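PDB 3SUJ: cerato-platanin 1 from Moniliophthora perniciosa, which is of unknown function but is a secreted zinc-binding member of the cerato-platanin family, built on a double-psi beta barrel. Local coordinates for residues Ser16-Leu19 against Ser20-Cys23. Numbering follows the deposited sequence.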
loop_
_atom_site.group_PDB
_atom_site.type_symbol
_atom_site.label_atom_id
_atom_site.label_comp_id
_atom_site.label_asym_id
_atom_site.label_seq_id
_atom_site.Cartn_x
_atom_site.Cartn_y
_atom_site.Cartn_z
ATOM N N SER A 16 9.366 5.551 -10.141
ATOM C CA SER A 16 8.640 6.791 -9.823
ATOM C C SER A 16 9.148 7.468 -8.570
ATOM O O SER A 16 9.578 6.799 -7.619
ATOM C CB SER A 16 7.146 6.460 -9.669
ATOM O OG SER A 16 6.691 6.000 -10.929
ATOM N N SER A 17 9.180 8.780 -8.551
ATOM C CA SER A 17 9.705 9.515 -7.458
ATOM C C SER A 17 8.754 9.559 -6.250
ATOM O O SER A 17 7.535 9.660 -6.408
ATOM C CB SER A 17 9.952 10.964 -7.927
ATOM O OG SER A 17 10.411 11.747 -6.887
ATOM N N LEU A 18 9.292 9.590 -5.036
ATOM C CA LEU A 18 8.436 9.849 -3.887
ATOM C C LEU A 18 7.843 11.243 -3.917
ATOM O O LEU A 18 6.861 11.526 -3.231
ATOM C CB LEU A 18 9.136 9.654 -2.564
ATOM C CG LEU A 18 9.009 8.235 -1.967
ATOM C CD1 LEU A 18 7.532 7.886 -1.552
ATOM C CD2 LEU A 18 9.604 7.196 -2.867
ATOM N N LEU A 19 8.383 12.148 -4.734
ATOM C CA LEU A 19 7.730 13.462 -4.936
ATOM C C LEU A 19 6.412 13.378 -5.664
ATOM O O LEU A 19 5.638 14.351 -5.611
ATOM C CB LEU A 19 8.698 14.477 -5.595
ATOM C CG LEU A 19 9.952 14.732 -4.813
ATOM C CD1 LEU A 19 10.897 15.581 -5.722
ATOM C CD2 LEU A 19 9.665 15.339 -3.440
ATOM N N SER A 20 6.085 12.230 -6.226
ATOM C CA SER A 20 4.829 12.045 -6.981
ATOM C C SER A 20 3.604 11.633 -6.172
ATOM O O SER A 20 2.519 11.526 -6.722
ATOM C CB SER A 20 5.013 11.032 -8.107
ATOM O OG SER A 20 5.072 9.685 -7.661
ATOM N N VAL A 21 3.816 11.391 -4.866
ATOM C CA VAL A 21 2.719 10.911 -3.995
ATOM C C VAL A 21 2.548 11.885 -2.859
ATOM O O VAL A 21 3.346 12.790 -2.600
ATOM C CB VAL A 21 3.055 9.461 -3.532
ATOM C CG1 VAL A 21 3.080 8.496 -4.708
ATOM C CG2 VAL A 21 4.374 9.458 -2.748
ATOM N N THR A 22 1.508 11.644 -2.087
ATOM C CA THR A 22 1.140 12.589 -1.024
ATOM C C THR A 22 2.268 12.696 -0.006
ATOM O O THR A 22 2.582 13.792 0.521
ATOM C CB THR A 22 -0.139 12.065 -0.310
ATOM O OG1 THR A 22 -1.146 11.825 -1.247
ATOM C CG2 THR A 22 -0.567 13.071 0.769
ATOM N N CYS A 23 2.907 11.584 0.322
ATOM C CA CYS A 23 3.941 11.532 1.360
ATOM C C CYS A 23 5.307 11.863 0.827
ATOM O O CYS A 23 6.280 11.109 0.997
ATOM C CB CYS A 23 3.953 10.134 2.053
ATOM S SG CYS A 23 2.356 9.719 2.794
HETATM O O HOH W 1 3.131 15.046 -4.875
#
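The carbonyl oxygen of S17 is gripped twice by S20, in a single turn of 3-10 helix held at its start by an ST turn. S20 OG donates to S17 O at 2.8 Å, nearly in line with the C=O bond, and S20 N reaches the same oxygen at 3.0 Å from well above the carbonyl plane. The hydroxyl can fold back this way because chi1 of 75° sets OG between the backbone N and the carbonyl carbon of its own residue; serine, short and hydroxylated, suits the place. S17 uses its own hydroxyl differently: OG accepts from L19 N at 3.0 Å, supplying the first-turn amide with an acceptor that the helix itself lacks there; this is the ST turn. A weak bond from V21 N to L18 O, 3.5 Å long, continues the i to i+3 pattern.

The apolar residues sort by exposure: L18 and V21 are buried, as suits branched apolar side chains, and V21 also lies on F37, while exposed L19 leans on Y31. Beyond the turn, C23 SG is bonded to C60 SG, tying this loop, which lies between strands 3-7 and 47-49, to the one just before strand 63-68. A water sits 2.7 Å from L19 O and 3.2 Å from V21 O, though other acceptors compete for its protons. On the buried side, L18 CD1 meets V21 CG2 at 3.7 Å.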